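Local coordinates for fructose transport system repressor FruR (Pseudomonas putida, PDB 3O74), which probably binds DNA as a LacI-family regulator that can both repress and activate transcription, with fructose 1-phosphate as its preferred effector, at residues B[42-47]-B[65-70]; B[98-103]-B[235-240]; B[109-114]-B[228-233]; B[169-174]-B[196-201]; B[178-183]-B[204-209]. One frame throughout, in Å; residues are numbered along the deposited sequence.

Interaction 1: B[42-47]-B[65-70]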
# COMPACT_ATOMS: atom_id res chain seq x y z
N ASP B 42 -8.56 -7.17 -9.40
CA ASP B 42 -9.87 -6.77 -9.91
C ASP B 42 -10.25 -7.48 -11.21
O ASP B 42 -11.12 -7.01 -11.95
CB ASP B 42 -9.95 -5.24 -10.08
CG ASP B 42 -11.06 -4.61 -9.24
OD1 ASP B 42 -11.97 -5.35 -8.82
OD2 ASP B 42 -11.02 -3.39 -9.01
N GLN B 43 -9.61 -8.61 -11.48
CA GLN B 43 -9.95 -9.43 -12.64
C GLN B 43 -10.75 -10.66 -12.21
O GLN B 43 -10.27 -11.46 -11.41
CB GLN B 43 -8.68 -9.86 -13.37
CG GLN B 43 -7.73 -8.73 -13.72
CD GLN B 43 -8.24 -7.86 -14.86
OE1 GLN B 43 -8.28 -8.29 -16.01
NE2 GLN B 43 -8.64 -6.63 -14.54
N PRO B 44 -11.96 -10.81 -12.76
CA PRO B 44 -12.88 -11.89 -12.38
C PRO B 44 -12.28 -13.29 -12.52
O PRO B 44 -12.60 -14.15 -11.70
CB PRO B 44 -14.04 -11.71 -13.36
CG PRO B 44 -14.05 -10.25 -13.64
CD PRO B 44 -12.60 -9.85 -13.68
N ASP B 45 -11.44 -13.53 -13.53
CA ASP B 45 -10.87 -14.86 -13.71
C ASP B 45 -9.78 -15.16 -12.68
O ASP B 45 -9.62 -16.30 -12.25
CB ASP B 45 -10.31 -15.05 -15.12
CG ASP B 45 -9.82 -16.46 -15.36
OD1 ASP B 45 -8.61 -16.65 -15.58
OD2 ASP B 45 -10.65 -17.39 -15.30
N SER B 46 -9.04 -14.13 -12.29
CA SER B 46 -8.04 -14.28 -11.25
C SER B 46 -8.72 -14.58 -9.91
O SER B 46 -8.25 -15.40 -9.14
CB SER B 46 -7.18 -13.02 -11.13
OG SER B 46 -6.45 -12.79 -12.32
N GLU B 47 -9.83 -13.91 -9.66
CA GLU B 47 -10.54 -14.13 -8.40
C GLU B 47 -11.07 -15.55 -8.31
O GLU B 47 -11.00 -16.18 -7.26
CB GLU B 47 -11.69 -13.14 -8.22
CG GLU B 47 -12.48 -13.39 -6.95
CD GLU B 47 -13.42 -12.25 -6.62
OE1 GLU B 47 -13.22 -11.14 -7.16
OE2 GLU B 47 -14.36 -12.46 -5.82
N ALA B 65 -13.16 -8.88 -1.02
CA ALA B 65 -13.65 -7.71 -1.72
C ALA B 65 -13.73 -8.12 -3.19
O ALA B 65 -12.73 -8.08 -3.91
CB ALA B 65 -12.71 -6.54 -1.55
N SER B 66 -14.92 -8.53 -3.61
CA SER B 66 -15.10 -9.22 -4.87
C SER B 66 -15.18 -8.28 -6.08
O SER B 66 -15.56 -7.12 -5.95
CB SER B 66 -16.35 -10.09 -4.81
OG SER B 66 -16.51 -10.87 -5.99
N CYS B 67 -14.82 -8.80 -7.25
CA CYS B 67 -15.00 -8.06 -8.49
C CYS B 67 -15.95 -8.80 -9.42
O CYS B 67 -16.11 -8.42 -10.58
CB CYS B 67 -13.65 -7.80 -9.18
SG CYS B 67 -12.84 -9.28 -9.83
N LEU B 68 -16.57 -9.86 -8.91
CA LEU B 68 -17.46 -10.70 -9.71
C LEU B 68 -18.84 -10.07 -9.92
O LEU B 68 -19.25 -9.21 -9.15
CB LEU B 68 -17.60 -12.10 -9.08
CG LEU B 68 -16.33 -12.93 -8.87
CD1 LEU B 68 -16.67 -14.28 -8.27
CD2 LEU B 68 -15.57 -13.10 -10.17
N PRO B 69 -19.55 -10.50 -10.97
CA PRO B 69 -20.94 -10.07 -11.21
C PRO B 69 -21.87 -10.67 -10.17
O PRO B 69 -21.61 -11.78 -9.70
CB PRO B 69 -21.26 -10.64 -12.59
CG PRO B 69 -19.94 -10.97 -13.20
CD PRO B 69 -19.05 -11.34 -12.07
N PRO B 70 -22.95 -9.96 -9.81
CA PRO B 70 -23.90 -10.46 -8.81
C PRO B 70 -24.60 -11.72 -9.29
O PRO B 70 -25.09 -12.51 -8.48
CB PRO B 70 -24.90 -9.31 -8.68
CG PRO B 70 -24.84 -8.61 -10.00
CD PRO B 70 -23.41 -8.70 -10.43
O HOH W 1 -11.33 -9.33 -5.93
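E47 reaches from the first turn of helix 44-56 to the loop that follows strand 61-64, in the first lobe of the type I periplasmic-binding-protein fold, and its carboxylate shows how one buried acid can organise a loop without regular structure. The backbone N of C67 donates to the syn lone pair of E47 OE1 (2.8 Å, 162°). S66 OG donates a hydrogen bond to E47 OE2 at 2.7 Å, 21° out of the carboxylate plane. A water bridges E47 OE1 and the carbonyl O of A65, and Y75 makes a further hydrogen bond to E47 OE2. With CG anti to the backbone N (chi1 177°), the extended chain carries the carboxylate across to the loop.

Apolar groups close in around this grip. C67 SG sits against the start of the helix, 3.4 Å from P44 N, while L68 CD2 lies 3.5 Å from P44 O and L68 CG backs the carboxylate. The charged D42 OD1 lies against C67 CB at 3.0 Å and is salt-bridged to R90; a bound glycerol near D42 may mark a pocket.

Farther out, S66 OG accepts from L68 N at 3.1 Å, an ST turn that aims the hydroxyl at the acid. Q43 is the N-cap residue, its O taking the N-H of E47. So many donors are consistent with E47 being ionised, its charge offset by the hydrogen bonds around it.

Interaction 2: B[98-103]-B[235-240]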
# COMPACT_ATOMS: atom_id res chain seq x y z
N CYS B 98 -22.82 -12.10 4.95
CA CYS B 98 -22.46 -11.03 5.87
C CYS B 98 -21.45 -10.11 5.18
O CYS B 98 -20.43 -10.59 4.67
CB CYS B 98 -21.86 -11.64 7.14
SG CYS B 98 -21.26 -10.46 8.33
N SER B 99 -21.71 -8.81 5.17
CA SER B 99 -20.77 -7.85 4.58
C SER B 99 -20.44 -6.73 5.56
O SER B 99 -21.31 -6.24 6.27
CB SER B 99 -21.34 -7.24 3.29
OG SER B 99 -21.69 -8.25 2.35
N VAL B 100 -19.18 -6.33 5.59
CA VAL B 100 -18.79 -5.16 6.36
C VAL B 100 -18.27 -4.10 5.40
O VAL B 100 -17.28 -4.32 4.70
CB VAL B 100 -17.72 -5.48 7.42
CG1 VAL B 100 -17.43 -4.26 8.28
CG2 VAL B 100 -18.16 -6.65 8.28
N ILE B 101 -18.92 -2.94 5.38
CA ILE B 101 -18.62 -1.91 4.40
C ILE B 101 -18.64 -0.52 5.01
O ILE B 101 -18.98 -0.35 6.18
CB ILE B 101 -19.62 -1.96 3.22
CG1 ILE B 101 -21.02 -1.50 3.66
CG2 ILE B 101 -19.70 -3.36 2.63
CD1 ILE B 101 -22.02 -1.45 2.53
N SER B 102 -18.25 0.48 4.21
CA SER B 102 -18.37 1.87 4.63
C SER B 102 -19.70 2.44 4.15
O SER B 102 -20.25 1.98 3.15
CB SER B 102 -17.20 2.69 4.11
OG SER B 102 -15.99 2.31 4.74
N ASP B 103 -20.22 3.43 4.87
CA ASP B 103 -21.48 4.07 4.50
C ASP B 103 -21.24 5.04 3.35
O ASP B 103 -21.26 6.26 3.54
CB ASP B 103 -22.08 4.80 5.71
CG ASP B 103 -23.45 5.38 5.42
OD1 ASP B 103 -23.96 5.20 4.29
OD2 ASP B 103 -24.02 6.01 6.33
N GLY B 235 -9.71 0.39 10.99
CA GLY B 235 -9.62 -0.40 12.21
C GLY B 235 -10.96 -1.02 12.58
O GLY B 235 -11.03 -2.19 12.94
N GLN B 236 -12.02 -0.23 12.48
CA GLN B 236 -13.36 -0.70 12.84
C GLN B 236 -13.90 -1.69 11.81
O GLN B 236 -14.55 -2.67 12.16
CB GLN B 236 -14.32 0.48 13.02
CG GLN B 236 -15.70 0.09 13.54
CD GLN B 236 -16.57 1.29 13.86
OE1 GLN B 236 -17.80 1.18 13.90
NE2 GLN B 236 -15.95 2.44 14.08
N ILE B 237 -13.62 -1.44 10.53
CA ILE B 237 -14.00 -2.37 9.47
C ILE B 237 -13.43 -3.75 9.76
O ILE B 237 -14.15 -4.75 9.76
CB ILE B 237 -13.46 -1.90 8.09
CG1 ILE B 237 -14.07 -0.56 7.69
CG2 ILE B 237 -13.72 -2.96 7.02
CD1 ILE B 237 -15.55 -0.61 7.48
N ALA B 238 -12.12 -3.81 10.00
CA ALA B 238 -11.43 -5.07 10.24
C ALA B 238 -11.92 -5.76 11.50
O ALA B 238 -12.12 -6.98 11.52
CB ALA B 238 -9.92 -4.84 10.31
N ALA B 239 -12.10 -4.99 12.57
CA ALA B 239 -12.54 -5.54 13.85
C ALA B 239 -13.93 -6.16 13.74
O ALA B 239 -14.19 -7.22 14.31
CB ALA B 239 -12.51 -4.47 14.92
N THR B 240 -14.81 -5.50 13.01
CA THR B 240 -16.16 -6.00 12.79
C THR B 240 -16.14 -7.28 11.96
O THR B 240 -16.76 -8.27 12.32
CB THR B 240 -17.04 -4.95 12.08
OG1 THR B 240 -17.12 -3.77 12.88
CG2 THR B 240 -18.44 -5.49 11.85
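V100 has chi1 at -175°, which swings CG1 away from its backbone N and leaves CG2 beside that N; both methyls thus face helix 234-250, where T240 receives them. T240 in turn has OG1 folded back beside its own N (chi1 -60°), and this presents CG2 to the strand. The two branches meet at an angle, with V100 CG2 3.8 Å from T240 CG2 and V100 CG1 3.9 Å from T240 CB. One turn earlier, V100 CG1 rests 3.6 Å from the carbonyl O of I237 and 4.1 Å from its CG2.

This is the layered alpha/beta packing of the type I periplasmic-binding-protein fold that LacI-family regulators share: helix 234-250 lies against strand 98-102, running almost exactly antiparallel to it (175°) with the short axes 8.4 Å apart. The chain has by then passed through the other lobe and returned, so the helix covers a strand laid down more than 130 residues earlier. I237 also packs on V261, I88 and I20, which carries the apolar layer over to neighbouring strands and to helix 15-30.

Toward the end of the strand the delta methyl of I237 takes over. Its CD1 lies 3.7 Å from the carbonyl O of I101, with S102 OG nearby. No hydrogen bond joins the two segments. The hydroxyl of T240 is instead spent on its own helix, donating to Q236 O at 2.9 Å from one face of that carbonyl while T240 N donates from the other.

Interaction 3: B[109-114]-B[228-233]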
# COMPACT_ATOMS: atom_id res chain seq x y z
N ARG B 109 -22.71 11.96 -0.52
CA ARG B 109 -23.64 13.08 -0.50
C ARG B 109 -23.00 14.28 0.21
O ARG B 109 -23.04 15.40 -0.29
CB ARG B 109 -24.95 12.70 0.19
CG ARG B 109 -26.15 13.48 -0.34
CD ARG B 109 -27.20 13.70 0.74
NE ARG B 109 -26.79 14.72 1.70
CZ ARG B 109 -26.33 14.46 2.91
NH1 ARG B 109 -26.24 13.21 3.33
NH2 ARG B 109 -25.98 15.45 3.71
N GLN B 110 -22.41 14.03 1.38
CA GLN B 110 -21.74 15.08 2.13
C GLN B 110 -20.55 15.64 1.36
O GLN B 110 -20.31 16.85 1.37
CB GLN B 110 -21.25 14.54 3.47
CG GLN B 110 -22.33 14.21 4.47
CD GLN B 110 -21.77 14.02 5.87
OE1 GLN B 110 -21.02 14.86 6.36
NE2 GLN B 110 -22.14 12.92 6.51
N LEU B 111 -19.80 14.76 0.71
CA LEU B 111 -18.62 15.16 -0.04
C LEU B 111 -19.00 16.15 -1.14
O LEU B 111 -18.40 17.22 -1.26
CB LEU B 111 -17.92 13.93 -0.63
CG LEU B 111 -16.51 14.11 -1.21
CD1 LEU B 111 -15.59 14.78 -0.19
CD2 LEU B 111 -15.95 12.77 -1.64
N ALA B 112 -20.01 15.80 -1.93
CA ALA B 112 -20.46 16.66 -3.02
C ALA B 112 -21.04 17.97 -2.49
O ALA B 112 -20.78 19.04 -3.02
CB ALA B 112 -21.47 15.93 -3.89
N ALA B 113 -21.84 17.87 -1.43
CA ALA B 113 -22.45 19.04 -0.82
C ALA B 113 -21.40 20.03 -0.32
O ALA B 113 -21.61 21.24 -0.35
CB ALA B 113 -23.38 18.63 0.31
N SER B 114 -20.26 19.50 0.13
CA SER B 114 -19.20 20.36 0.64
C SER B 114 -18.57 21.21 -0.47
O SER B 114 -18.04 22.28 -0.20
CB SER B 114 -18.13 19.54 1.38
OG SER B 114 -17.25 18.89 0.49
N ASN B 228 -10.91 17.87 -0.06
CA ASN B 228 -11.74 17.23 0.96
C ASN B 228 -11.76 15.72 0.75
O ASN B 228 -11.89 15.24 -0.38
CB ASN B 228 -13.16 17.78 0.93
CG ASN B 228 -13.26 19.16 1.55
OD1 ASN B 228 -12.28 19.70 2.06
ND2 ASN B 228 -14.45 19.73 1.51
N ALA B 229 -11.63 14.96 1.83
CA ALA B 229 -11.51 13.51 1.73
C ALA B 229 -12.39 12.77 2.73
O ALA B 229 -12.52 13.17 3.88
CB ALA B 229 -10.06 13.10 1.90
N MSE B 230 -13.00 11.68 2.27
CA MSE B 230 -13.80 10.81 3.12
C MSE B 230 -13.06 9.49 3.34
O MSE B 230 -13.07 8.62 2.47
CB MSE B 230 -15.15 10.53 2.46
CG MSE B 230 -16.16 11.65 2.57
SE MSE B 230 -16.94 11.74 4.35
CE MSE B 230 -18.31 13.07 4.00
N ALA B 231 -12.42 9.34 4.50
CA ALA B 231 -11.60 8.17 4.78
C ALA B 231 -12.35 7.05 5.51
O ALA B 231 -13.21 7.32 6.34
CB ALA B 231 -10.35 8.57 5.55
N GLN B 232 -11.99 5.80 5.21
CA GLN B 232 -12.56 4.65 5.91
C GLN B 232 -12.02 4.58 7.33
O GLN B 232 -10.87 4.94 7.58
CB GLN B 232 -12.18 3.35 5.20
CG GLN B 232 -12.68 3.21 3.77
CD GLN B 232 -12.35 1.84 3.18
OE1 GLN B 232 -12.41 0.83 3.88
NE2 GLN B 232 -12.01 1.82 1.90
N GLN B 233 -12.84 4.09 8.25
CA GLN B 233 -12.35 3.70 9.56
C GLN B 233 -11.86 2.26 9.46
O GLN B 233 -12.58 1.32 9.82
CB GLN B 233 -13.45 3.84 10.63
CG GLN B 233 -14.02 5.26 10.75
CD GLN B 233 -14.95 5.43 11.94
OE1 GLN B 233 -14.50 5.55 13.08
NE2 GLN B 233 -16.25 5.47 11.67
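N228 and S114 form the polar end of this contact, and the asparagine can be followed atom by atom. Its CB lies 4.0 Å from L111 CD1, the methyl that also nears the carbonyl O of N228. At CG the amide divides. OD1 turns to the backbone N atoms of R268 and I269, whereas ND2 donates to S114 OG at 3.1 Å and 158°, the hydroxyl lying only 2° out of the amide plane. S114 OG donates a hydrogen bond to L111 O, 2.7 Å away, so the chain of bonds runs from strand to helix turn and fixes the flip of the amide.

Two residues on, selenomethionine M230 continues the contact in apolar form. Its CG is 4.2 Å from L111 CD1; a bend at chi2 then carries CE against Q110 CB, a contact too short for its exact distance to be trusted, with the two side chains about perpendicular. The amide end of Q110 is engaged by D106.

Helix 104-116 and strand 227-231 run antiparallel at 173°, their short axes 9.1 Å apart. Such a helix laid along a sheet strand is the alpha/beta layering of the second lobe of the type I periplasmic-binding-protein fold.

Interaction 4: B[169-174]-B[196-201]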
# COMPACT_ATOMS: atom_id res chain seq x y z
N LEU B 169 -9.97 9.80 -17.90
CA LEU B 169 -11.28 10.40 -17.66
C LEU B 169 -11.21 11.91 -17.44
O LEU B 169 -12.08 12.65 -17.90
CB LEU B 169 -11.98 9.73 -16.48
CG LEU B 169 -12.30 8.24 -16.67
CD1 LEU B 169 -12.96 7.67 -15.42
CD2 LEU B 169 -13.18 8.02 -17.89
N MSE B 170 -10.18 12.37 -16.74
CA MSE B 170 -10.00 13.80 -16.52
C MSE B 170 -9.79 14.51 -17.85
O MSE B 170 -10.34 15.58 -18.08
CB MSE B 170 -8.83 14.08 -15.59
CG MSE B 170 -8.72 15.54 -15.16
SE MSE B 170 -10.33 16.13 -14.23
CE MSE B 170 -9.83 17.97 -13.86
N GLN B 171 -8.99 13.90 -18.73
CA GLN B 171 -8.75 14.45 -20.06
C GLN B 171 -10.05 14.55 -20.84
O GLN B 171 -10.39 15.60 -21.39
CB GLN B 171 -7.77 13.58 -20.84
CG GLN B 171 -6.32 13.98 -20.69
CD GLN B 171 -6.01 15.34 -21.27
OE1 GLN B 171 -6.79 15.90 -22.05
NE2 GLN B 171 -4.87 15.89 -20.89
N GLN B 172 -10.79 13.44 -20.88
CA GLN B 172 -12.05 13.37 -21.59
C GLN B 172 -13.01 14.43 -21.06
O GLN B 172 -13.75 15.05 -21.83
CB GLN B 172 -12.65 11.97 -21.44
CG GLN B 172 -13.98 11.74 -22.15
CD GLN B 172 -14.48 10.32 -21.97
OE1 GLN B 172 -15.69 10.06 -22.00
NE2 GLN B 172 -13.56 9.38 -21.79
N LEU B 173 -13.00 14.62 -19.75
CA LEU B 173 -13.83 15.63 -19.10
C LEU B 173 -13.44 17.04 -19.55
O LEU B 173 -14.29 17.83 -19.97
CB LEU B 173 -13.71 15.52 -17.58
CG LEU B 173 -14.49 16.56 -16.77
CD1 LEU B 173 -15.97 16.50 -17.11
CD2 LEU B 173 -14.27 16.36 -15.28
N ILE B 174 -12.16 17.35 -19.44
CA ILE B 174 -11.65 18.66 -19.84
C ILE B 174 -11.94 18.92 -21.31
O ILE B 174 -12.38 20.01 -21.69
CB ILE B 174 -10.13 18.76 -19.58
CG1 ILE B 174 -9.86 18.83 -18.08
CG2 ILE B 174 -9.54 19.98 -20.30
CD1 ILE B 174 -8.40 18.65 -17.71
N PHE B 196 -4.53 14.28 -10.89
CA PHE B 196 -3.36 15.11 -10.62
C PHE B 196 -2.37 15.06 -11.77
O PHE B 196 -1.70 16.06 -12.06
CB PHE B 196 -2.67 14.68 -9.32
CG PHE B 196 -3.43 15.04 -8.07
CD1 PHE B 196 -4.35 16.08 -8.08
CD2 PHE B 196 -3.22 14.34 -6.89
CE1 PHE B 196 -5.05 16.42 -6.93
CE2 PHE B 196 -3.92 14.68 -5.74
CZ PHE B 196 -4.84 15.72 -5.76
N ASP B 197 -2.25 13.91 -12.42
CA ASP B 197 -1.36 13.79 -13.57
C ASP B 197 -1.82 14.71 -14.69
O ASP B 197 -1.01 15.39 -15.33
CB ASP B 197 -1.32 12.35 -14.08
CG ASP B 197 -0.54 11.43 -13.17
OD1 ASP B 197 0.41 11.90 -12.51
OD2 ASP B 197 -0.88 10.23 -13.11
N THR B 198 -3.12 14.72 -14.92
CA THR B 198 -3.69 15.54 -15.98
C THR B 198 -3.49 17.01 -15.65
O THR B 198 -3.07 17.79 -16.50
CB THR B 198 -5.19 15.24 -16.18
OG1 THR B 198 -5.34 13.87 -16.60
CG2 THR B 198 -5.78 16.15 -17.23
N LEU B 199 -3.78 17.39 -14.41
CA LEU B 199 -3.62 18.77 -13.96
C LEU B 199 -2.18 19.24 -14.12
O LEU B 199 -1.93 20.37 -14.52
CB LEU B 199 -4.05 18.89 -12.50
CG LEU B 199 -5.51 19.24 -12.24
CD1 LEU B 199 -6.43 18.57 -13.24
CD2 LEU B 199 -5.89 18.88 -10.82
N GLN B 200 -1.23 18.36 -13.81
CA GLN B 200 0.18 18.72 -13.88
C GLN B 200 0.65 18.99 -15.31
O GLN B 200 1.55 19.81 -15.54
CB GLN B 200 1.04 17.64 -13.23
CG GLN B 200 1.54 18.03 -11.86
CD GLN B 200 3.00 18.46 -11.86
OE1 GLN B 200 3.86 17.74 -11.37
NE2 GLN B 200 3.27 19.63 -12.42
N ALA B 201 0.04 18.31 -16.27
CA ALA B 201 0.37 18.51 -17.68
C ALA B 201 -0.06 19.90 -18.14
O ALA B 201 0.54 20.47 -19.06
CB ALA B 201 -0.26 17.44 -18.54
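M170 and T198 meet where the two helices come closest, and here the packing is tight. The selenomethionine lays its stem across the threonine: M170 CG is 3.6 Å from T198 CG2, and M170 CB is equally far from T198 OG1. Having CG anti to its backbone N (chi1 -171°), M170 then bends at chi2 and drops CE to 3.5 Å from L199 CD1, the two side chains meeting at about a right angle. I174 approaches from the next turn, its CD1 tip to tip with T198 CG2 at 3.7 Å. One threonine methyl is therefore wedged among several neighbours. Its hydroxyl looks to backbone carbonyls, making weak hydrogen bonds with Q167 O and G194 O.

The other flank is thinner and partly open to solvent. Q171 bends at chi2 so that its end comes across the threonine at a slant; its CG, CD and NE2 all border T198 CG2, NE2 nearest at 3.8 Å, a contact of polar group with methyl. No hydrogen bond joins the segments; they meet by packing. At 53° between directions and 9.4 Å between short axes, the helices diverge quickly from their point of contact.

Helices 163-177 and 189-201 succeed each other in the beta-alpha-beta order of this lobe, linked by strand 183-186. The first rests on strands 122-128 and 152-158, where M170 also touches I126; the second turns its far side to the other subunit, F196 packing on Q218 and Q200 on F222 of that neighbouring chain.

Interaction 5: B[178-183]-B[204-209]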
# COMPACT_ATOMS: atom_id res chain seq x y z
N GLY B 178 -14.35 21.93 -22.33
CA GLY B 178 -13.53 23.00 -22.88
C GLY B 178 -12.69 23.64 -21.79
O GLY B 178 -12.15 24.73 -21.97
N GLY B 179 -12.60 22.96 -20.65
CA GLY B 179 -11.82 23.45 -19.52
C GLY B 179 -12.09 22.64 -18.27
O GLY B 179 -12.81 21.64 -18.31
N LEU B 180 -11.51 23.07 -17.15
CA LEU B 180 -11.76 22.40 -15.88
C LEU B 180 -13.19 22.67 -15.41
O LEU B 180 -13.75 23.73 -15.69
CB LEU B 180 -10.79 22.90 -14.80
CG LEU B 180 -9.29 22.76 -15.05
CD1 LEU B 180 -8.52 23.41 -13.91
CD2 LEU B 180 -8.90 21.31 -15.19
N PRO B 181 -13.78 21.70 -14.69
CA PRO B 181 -15.06 21.95 -14.03
C PRO B 181 -14.80 22.78 -12.79
O PRO B 181 -13.67 22.79 -12.30
CB PRO B 181 -15.51 20.54 -13.63
CG PRO B 181 -14.23 19.80 -13.38
CD PRO B 181 -13.24 20.36 -14.39
N ASP B 182 -15.81 23.48 -12.28
CA ASP B 182 -15.63 24.25 -11.06
C ASP B 182 -15.41 23.35 -9.85
O ASP B 182 -14.74 23.73 -8.89
CB ASP B 182 -16.83 25.17 -10.81
CG ASP B 182 -16.84 26.37 -11.73
OD1 ASP B 182 -15.88 26.55 -12.51
OD2 ASP B 182 -17.82 27.15 -11.67
N ALA B 183 -15.95 22.13 -9.92
CA ALA B 183 -15.87 21.20 -8.80
C ALA B 183 -15.80 19.76 -9.30
O ALA B 183 -16.37 19.42 -10.34
CB ALA B 183 -17.06 21.38 -7.86
N VAL B 204 0.60 26.00 -14.99
CA VAL B 204 0.43 26.15 -13.55
C VAL B 204 -0.85 26.87 -13.14
O VAL B 204 -1.45 26.56 -12.11
CB VAL B 204 1.63 26.90 -12.93
CG1 VAL B 204 1.65 26.72 -11.41
CG2 VAL B 204 2.94 26.43 -13.55
N ASP B 205 -1.27 27.84 -13.95
CA ASP B 205 -2.36 28.74 -13.57
C ASP B 205 -3.77 28.23 -13.90
O ASP B 205 -4.75 28.90 -13.61
CB ASP B 205 -2.14 30.13 -14.18
CG ASP B 205 -0.88 30.79 -13.65
OD1 ASP B 205 0.03 31.08 -14.46
OD2 ASP B 205 -0.79 31.00 -12.42
N SER B 206 -3.85 27.05 -14.50
CA SER B 206 -5.15 26.44 -14.76
C SER B 206 -5.25 25.11 -14.02
O SER B 206 -5.14 24.04 -14.63
CB SER B 206 -5.37 26.24 -16.26
OG SER B 206 -6.75 26.12 -16.56
N ARG B 207 -5.47 25.18 -12.71
CA ARG B 207 -5.46 24.01 -11.84
C ARG B 207 -6.18 24.27 -10.52
O ARG B 207 -5.86 23.65 -9.50
CB ARG B 207 -4.02 23.57 -11.55
CG ARG B 207 -3.48 22.53 -12.52
CD ARG B 207 -2.11 22.91 -13.07
NE ARG B 207 -1.04 22.83 -12.08
CZ ARG B 207 0.24 22.66 -12.38
NH1 ARG B 207 0.62 22.53 -13.64
NH2 ARG B 207 1.15 22.60 -11.42
N GLN B 208 -7.16 25.16 -10.53
CA GLN B 208 -7.78 25.65 -9.29
C GLN B 208 -9.25 25.28 -9.10
O GLN B 208 -10.09 26.15 -8.85
CB GLN B 208 -7.58 27.16 -9.19
CG GLN B 208 -7.80 27.90 -10.50
CD GLN B 208 -6.95 29.15 -10.62
OE1 GLN B 208 -7.46 30.24 -10.89
NE2 GLN B 208 -5.65 29.00 -10.41
N LEU B 209 -9.57 23.99 -9.22
CA LEU B 209 -10.93 23.51 -8.96
C LEU B 209 -11.17 23.13 -7.50
O LEU B 209 -10.23 22.96 -6.72
CB LEU B 209 -11.28 22.33 -9.87
CG LEU B 209 -10.21 21.33 -10.32
CD1 LEU B 209 -9.19 21.03 -9.23
CD2 LEU B 209 -10.86 20.04 -10.82
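L180 and L209 supply most of the apolar contact between these two loops, yet they barely touch each other: L180 CD1 is 4.5 Å from L209 CG. Each leucine mainly faces the other loop's backbone. A second pairing of apolar groups sets P181 CG 4.2 Å from L209 CD2, and M170 of helix 163-177 packs on both leucines.

Contacts of side-chain carbon with backbone polar atoms are closer. With CG anti to its carbonyl carbon (chi1 -58°) and an extended end, L180 pushes CD1 into the bend at 206-208, reaching 3.5 Å from S206 O and 3.7 Å from R207 N. L209 answers from its side, CB lying 3.4 Å from P181 O. Its chi1 of 33° is off the staggered value, which may mean some strain.

Hydrogen bonds are absent between the two segments themselves, and their polar side chains look elsewhere. S206 OG bonds R202 NH2, R207 NH1 bonds the carbonyl O of R202, and D182 OD2 takes the backbone N of R121. Within its own loop the R207 guanidinium has V204 CA 3.6 Å above one face, toward the rim.

The loops lead into neighbouring parallel strands, 183-186 and 210-214, and a backbone hydrogen bond of D182 with Q210 opens their pairing. Chemically, then, the join between the loops is one of apolar burial against backbone, while S206, R207 and D182 find hydrogen-bond partners for their side chains outside the two segments.

Overall arrangement
The five contacts divide between the two lobes of a type I periplasmic-binding-protein fold. Interactions 1 and 2, centres 19 Å apart, belong to the first; interactions 3, 4 and 5 lie in the second. Interaction 1 closes locally before the rest begin. Interaction 2 spans the excursion into the second lobe, with interaction 3 nested inside it and interactions 4 and 5 nested inside that. Interactions 2 and 3 touch where S102 OG packs 3.6 Å from Q232 CG. Interactions 4 and 5 alternate along the chain, have centres 10 Å apart and share one apolar cluster formed by M170, I174 and L180, which ties together successive beta-alpha units of that lobe.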